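Local coordinates for translation initiation factor eIF2B subunit delta (Schizosaccharomyces pombe, PDB 5B04), which serves as a component of the eIF2B complex, which catalyses the exchange of GDP for GTP on the gamma subunit of initiation factor eIF2, at residues 270-275 / 295-300; 303-308 / 321-326. All coordinates share one frame; numbering follows the deposited sequence.

From the N terminus, strand 269-274 comes first; helix 278-289 then leads back to strand 294-300, and contact 1 closes this first beta-alpha-beta crossover. Helix 306-316 follows and returns the chain to strand 320-325, a second crossover; contact 2 closes its second half, where the entry to helix 306-316 packs on strand 320-325. The two loops neither nest nor cross: 270-275 / 295-300 closes before 303-308 / 321-326 opens, and the centres of the two contacts lie about 9 Å apart. Strand 294-300 serves both units, lying between 269-274 and 320-325 in the Rossmann-like sheet. Asp300, at the end of this shared strand, reaches into contact 2.

Contact 1. Residues 270-275 / 295-300; sequences VILTYL and RVVVVD
Ile271 N donates to Arg295 O (2.9 Å), and Val297 N returns a bond to Ile271 O that is nearly straight at hydrogen, 171°. The exchange continues through Thr273 to Leu275 N, which closes the row on Val299 O (3.0 Å, 176°). Five backbone bonds thus hold two parallel strands, as expected of the first beta-alpha-beta crossover of this Rossmann-like domain. Around that backbone the branched residues suit a buried sheet. On one face Val270 CG1 meets Val297 CG2 at 3.7 Å, and Leu272 sets CD2 against Val299 CG2, also at 3.7 Å. Val299 CG1 in turn packs on CD1 of Tyr274, whose ring presents its edge to the Val299 carbonyl, while Leu275 CG lies over one ring face. Arg295, on this same face, runs extended from CG to NE beside Val270, whose methyls lie over one face of the guanidinium; Glu335 forms a salt bridge with Arg295 NH1. On the other face, Thr273 has OG1 anti to its backbone N (chi1 172°), which leaves CG2 to touch Val296 CG1 at 3.6 Å. Further out, Ile361 of helix 358-367 packs on Leu272, Tyr274 and Val299, whereas helix 306-316 packs on Val296 and Val298.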
loop_
_atom_site.group_PDB
_atom_site.type_symbol
_atom_site.label_atom_id
_atom_site.label_comp_id
_atom_site.label_asym_id
_atom_site.label_seq_id
_atom_site.Cartn_x
_atom_site.Cartn_y
_atom_site.Cartn_z
ATOM N N VAL G 270 -30.342 -0.607 13.689
ATOM C CA VAL G 270 -29.326 -0.483 14.723
ATOM C C VAL G 270 -28.268 0.494 14.227
ATOM O O VAL G 270 -27.415 0.144 13.410
ATOM C CB VAL G 270 -28.687 -1.838 15.070
ATOM C CG1 VAL G 270 -27.618 -1.663 16.135
ATOM C CG2 VAL G 270 -29.750 -2.819 15.535
ATOM N N ILE G 271 -28.338 1.725 14.721
ATOM C CA ILE G 271 -27.559 2.825 14.169
ATOM C C ILE G 271 -26.296 3.122 14.973
ATOM O O ILE G 271 -26.338 3.229 16.198
ATOM C CB ILE G 271 -28.418 4.098 14.080
ATOM C CG1 ILE G 271 -29.611 3.856 13.154
ATOM C CG2 ILE G 271 -27.593 5.277 13.598
ATOM C CD1 ILE G 271 -30.565 5.019 13.070
ATOM N N LEU G 272 -25.174 3.256 14.271
ATOM C CA LEU G 272 -23.897 3.532 14.914
ATOM C C LEU G 272 -23.512 5.001 14.780
ATOM O O LEU G 272 -23.349 5.512 13.673
ATOM C CB LEU G 272 -22.798 2.643 14.317
ATOM C CG LEU G 272 -21.461 2.490 15.055
ATOM C CD1 LEU G 272 -20.771 1.213 14.610
ATOM C CD2 LEU G 272 -20.535 3.680 14.834
ATOM N N THR G 273 -23.274 5.646 15.902
ATOM C CA THR G 273 -22.741 6.976 15.885
ATOM C C THR G 273 -21.451 6.959 16.632
ATOM O O THR G 273 -21.354 6.290 17.619
ATOM C CB THR G 273 -23.650 7.942 16.598
ATOM O OG1 THR G 273 -22.989 9.199 16.708
ATOM C CG2 THR G 273 -23.936 7.439 17.946
ATOM N N TYR G 274 -20.463 7.695 16.159
ATOM C CA TYR G 274 -19.166 7.693 16.782
ATOM C C TYR G 274 -19.024 9.016 17.493
ATOM O O TYR G 274 -19.374 10.037 16.985
ATOM C CB TYR G 274 -18.138 7.343 15.729
ATOM C CG TYR G 274 -16.711 7.488 16.132
ATOM C CD1 TYR G 274 -16.228 6.924 17.276
ATOM C CD2 TYR G 274 -15.851 8.166 15.354
ATOM C CE1 TYR G 274 -14.916 7.060 17.629
ATOM C CE2 TYR G 274 -14.549 8.310 15.705
ATOM C CZ TYR G 274 -14.094 7.752 16.837
ATOM O OH TYR G 274 -12.791 7.904 17.148
ATOM N N LEU G 275 -18.474 8.982 18.685
ATOM C CA LEU G 275 -18.227 10.177 19.443
ATOM C C LEU G 275 -19.410 11.046 19.836
ATOM O O LEU G 275 -20.364 10.552 20.366
ATOM C CB LEU G 275 -17.096 10.871 18.755
ATOM C CG LEU G 275 -15.884 9.964 18.859
ATOM C CD1 LEU G 275 -14.722 10.518 18.086
ATOM C CD2 LEU G 275 -15.480 9.804 20.293
ATOM N N ARG G 295 -32.401 1.332 17.840
ATOM C CA ARG G 295 -31.467 1.496 18.944
ATOM C C ARG G 295 -30.137 2.022 18.423
ATOM O O ARG G 295 -29.788 1.813 17.260
ATOM C CB ARG G 295 -31.275 0.181 19.706
ATOM C CG ARG G 295 -30.751 -0.980 18.881
ATOM C CD ARG G 295 -30.643 -2.230 19.742
ATOM N NE ARG G 295 -30.258 -3.411 18.977
ATOM C CZ ARG G 295 -29.036 -3.934 18.975
ATOM N NH1 ARG G 295 -28.075 -3.379 19.701
ATOM N NH2 ARG G 295 -28.775 -5.013 18.249
ATOM N N VAL G 296 -29.404 2.715 19.287
ATOM C CA VAL G 296 -28.169 3.376 18.888
ATOM C C VAL G 296 -26.939 2.684 19.467
ATOM O O VAL G 296 -26.917 2.316 20.639
ATOM C CB VAL G 296 -28.167 4.858 19.325
ATOM C CG1 VAL G 296 -26.850 5.528 18.962
ATOM C CG2 VAL G 296 -29.336 5.597 18.697
ATOM N N VAL G 297 -25.922 2.498 18.634
ATOM C CA VAL G 297 -24.633 2.015 19.108
ATOM C C VAL G 297 -23.636 3.164 19.146
ATOM O O VAL G 297 -23.301 3.741 18.111
ATOM C CB VAL G 297 -24.079 0.887 18.225
ATOM C CG1 VAL G 297 -22.654 0.553 18.633
ATOM C CG2 VAL G 297 -24.968 -0.341 18.315
ATOM N N VAL G 298 -23.171 3.501 20.343
ATOM C CA VAL G 298 -22.217 4.588 20.511
ATOM C C VAL G 298 -20.796 4.055 20.642
ATOM O O VAL G 298 -20.488 3.301 21.565
ATOM C CB VAL G 298 -22.547 5.448 21.742
ATOM C CG1 VAL G 298 -21.467 6.496 21.961
ATOM C CG2 VAL G 298 -23.910 6.103 21.582
ATOM N N VAL G 299 -19.936 4.449 19.709
ATOM C CA VAL G 299 -18.534 4.056 19.742
ATOM C C VAL G 299 -17.678 5.199 20.273
ATOM O O VAL G 299 -17.705 6.306 19.735
ATOM C CB VAL G 299 -18.030 3.637 18.348
ATOM C CG1 VAL G 299 -16.540 3.348 18.387
ATOM C CG2 VAL G 299 -18.799 2.425 17.848
ATOM N N ASP G 300 -16.923 4.928 21.331
ATOM C CA ASP G 300 -16.098 5.950 21.962
ATOM C C ASP G 300 -14.617 5.684 21.719
ATOM O O ASP G 300 -14.249 4.648 21.164
ATOM C CB ASP G 300 -16.384 6.012 23.463
ATOM C CG ASP G 300 -16.214 7.405 24.032
ATOM O OD1 ASP G 300 -15.563 8.245 23.375
ATOM O OD2 ASP G 300 -16.739 7.662 25.136
#

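Contact 2. Residues 303-308 / 321-326; sequences PEFEGR and CTYVMI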
loop_
_atom_site.group_PDB
_atom_site.type_symbol
_atom_site.label_atom_id
_atom_site.label_comp_id
_atom_site.label_asym_id
_atom_site.label_seq_id
_atom_site.Cartn_x
_atom_site.Cartn_y
_atom_site.Cartn_z
ATOM N N PRO G 303 -8.209 9.928 23.814
ATOM C CA PRO G 303 -7.957 10.136 25.248
ATOM C C PRO G 303 -9.188 10.584 26.035
ATOM O O PRO G 303 -9.518 9.951 27.036
ATOM C CB PRO G 303 -6.879 11.225 25.258
ATOM C CG PRO G 303 -7.085 11.968 23.998
ATOM C CD PRO G 303 -7.570 10.970 22.991
ATOM N N GLU G 304 -9.846 11.658 25.607
ATOM C CA GLU G 304 -11.092 12.068 26.242
ATOM C C GLU G 304 -12.238 11.304 25.594
ATOM O O GLU G 304 -12.173 10.951 24.418
ATOM C CB GLU G 304 -11.313 13.580 26.137
ATOM C CG GLU G 304 -11.672 14.080 24.749
ATOM C CD GLU G 304 -10.489 14.084 23.805
ATOM O OE1 GLU G 304 -9.344 14.201 24.291
ATOM O OE2 GLU G 304 -10.703 13.971 22.580
ATOM N N PHE G 305 -13.285 11.045 26.368
ATOM C CA PHE G 305 -14.346 10.152 25.926
ATOM C C PHE G 305 -15.639 10.910 25.633
ATOM O O PHE G 305 -16.534 10.976 26.476
ATOM C CB PHE G 305 -14.588 9.069 26.980
ATOM C CG PHE G 305 -13.346 8.312 27.375
ATOM C CD1 PHE G 305 -12.483 8.816 28.336
ATOM C CD2 PHE G 305 -13.044 7.095 26.786
ATOM C CE1 PHE G 305 -11.343 8.123 28.701
ATOM C CE2 PHE G 305 -11.905 6.396 27.148
ATOM C CZ PHE G 305 -11.054 6.913 28.105
ATOM N N GLU G 306 -15.731 11.473 24.432
ATOM C CA GLU G 306 -16.896 12.259 24.037
ATOM C C GLU G 306 -18.137 11.394 23.852
ATOM O O GLU G 306 -19.262 11.886 23.934
ATOM C CB GLU G 306 -16.616 13.033 22.747
ATOM C CG GLU G 306 -15.660 14.203 22.908
ATOM C CD GLU G 306 -14.250 13.870 22.467
ATOM O OE1 GLU G 306 -13.868 12.681 22.538
ATOM O OE2 GLU G 306 -13.524 14.795 22.045
ATOM N N GLY G 307 -17.929 10.106 23.599
ATOM C CA GLY G 307 -19.031 9.178 23.418
ATOM C C GLY G 307 -19.900 9.073 24.656
ATOM O O GLY G 307 -21.072 8.705 24.572
ATOM N N ARG G 308 -19.323 9.398 25.809
ATOM C CA ARG G 308 -20.069 9.412 27.061
ATOM C C ARG G 308 -21.086 10.543 27.065
ATOM O O ARG G 308 -22.239 10.349 27.451
ATOM C CB ARG G 308 -19.124 9.552 28.254
ATOM C CG ARG G 308 -18.082 8.456 28.344
ATOM C CD ARG G 308 -17.773 8.106 29.787
ATOM N NE ARG G 308 -16.709 7.113 29.879
ATOM C CZ ARG G 308 -15.429 7.409 30.074
ATOM N NH1 ARG G 308 -15.054 8.673 30.216
ATOM N NH2 ARG G 308 -14.527 6.440 30.139
ATOM N N CYS G 321 -29.611 2.247 23.898
ATOM C CA CYS G 321 -28.217 2.476 23.532
ATOM C C CYS G 321 -27.254 1.376 23.970
ATOM O O CYS G 321 -27.404 0.782 25.039
ATOM C CB CYS G 321 -27.744 3.812 24.110
ATOM S SG CYS G 321 -28.474 5.271 23.339
ATOM N N THR G 322 -26.260 1.120 23.126
ATOM C CA THR G 322 -25.150 0.235 23.455
ATOM C C THR G 322 -23.856 1.044 23.399
ATOM O O THR G 322 -23.692 1.898 22.528
ATOM C CB THR G 322 -25.072 -0.972 22.495
ATOM O OG1 THR G 322 -26.284 -1.731 22.582
ATOM C CG2 THR G 322 -23.898 -1.873 22.846
ATOM N N TYR G 323 -22.944 0.785 24.331
ATOM C CA TYR G 323 -21.727 1.579 24.449
ATOM C C TYR G 323 -20.473 0.707 24.416
ATOM O O TYR G 323 -20.283 -0.154 25.274
ATOM C CB TYR G 323 -21.769 2.401 25.739
ATOM C CG TYR G 323 -20.585 3.316 25.951
ATOM C CD1 TYR G 323 -20.508 4.544 25.309
ATOM C CD2 TYR G 323 -19.556 2.962 26.813
ATOM C CE1 TYR G 323 -19.430 5.389 25.509
ATOM C CE2 TYR G 323 -18.478 3.798 27.018
ATOM C CZ TYR G 323 -18.418 5.009 26.365
ATOM O OH TYR G 323 -17.341 5.839 26.573
ATOM N N VAL G 324 -19.624 0.933 23.417
ATOM C CA VAL G 324 -18.377 0.186 23.275
ATOM C C VAL G 324 -17.222 1.107 22.899
ATOM O O VAL G 324 -17.434 2.208 22.390
ATOM C CB VAL G 324 -18.487 -0.922 22.202
ATOM C CG1 VAL G 324 -19.510 -1.974 22.609
ATOM C CG2 VAL G 324 -18.837 -0.320 20.849
ATOM N N MET G 325 -15.997 0.654 23.150
ATOM C CA MET G 325 -14.816 1.385 22.704
ATOM C C MET G 325 -14.501 1.020 21.259
ATOM O O MET G 325 -14.965 -0.004 20.756
ATOM C CB MET G 325 -13.612 1.093 23.600
ATOM C CG MET G 325 -13.775 1.559 25.035
ATOM S SD MET G 325 -14.257 3.290 25.160
ATOM C CE MET G 325 -12.807 4.086 24.492
ATOM N N ILE G 326 -13.704 1.855 20.599
ATOM C CA ILE G 326 -13.382 1.664 19.188
ATOM C C ILE G 326 -12.616 0.357 18.957
ATOM O O ILE G 326 -12.568 -0.157 17.840
ATOM C CB ILE G 326 -12.563 2.858 18.637
ATOM C CG1 ILE G 326 -12.551 2.854 17.106
ATOM C CG2 ILE G 326 -11.152 2.860 19.209
ATOM C CD1 ILE G 326 -11.929 4.090 16.496
#
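Within the second beta-alpha-beta crossover of the Rossmann-like domain, the turn leading into helix 306-316 packs against strand 320-325. Tyr323 carries much of the contact. With CG anti to its backbone N (chi1 -178°), it directs the ring at the first helical turn, and its CE1 edge reaches Gly307 C at 3.8 Å. Gly307, with no side chain on the side facing the ring, lets Tyr323 lie against the helix backbone. Beyond it, Tyr323 OH lies 3.2 Å from Arg308 CG, a packing contact with the aliphatic part of the arginine. Phe305 supplies the other apolar surface: Met325, bent at chi2 and chi3, brings CE to the ring edge, 3.6 Å from Phe305 CE2. Met325 SD stands 5.4 Å from the centroid of the Phe305 ring, a Met-aromatic contact at the edge. Arg308 folds back within its own segment, placing NH2 3.5 Å above the Phe305 ring plane. Along the strand edge not paired with 294-300, residues 321-323 pair in parallel with a strand of the eIF2B beta subunit, a neighbouring chain. No hydrogen bond spans the two segments; Asp300 bonds Tyr323 OH through OD2 and Gly307 N through OD1, so one buried carboxylate probably fixes the tyrosine and the helix start together.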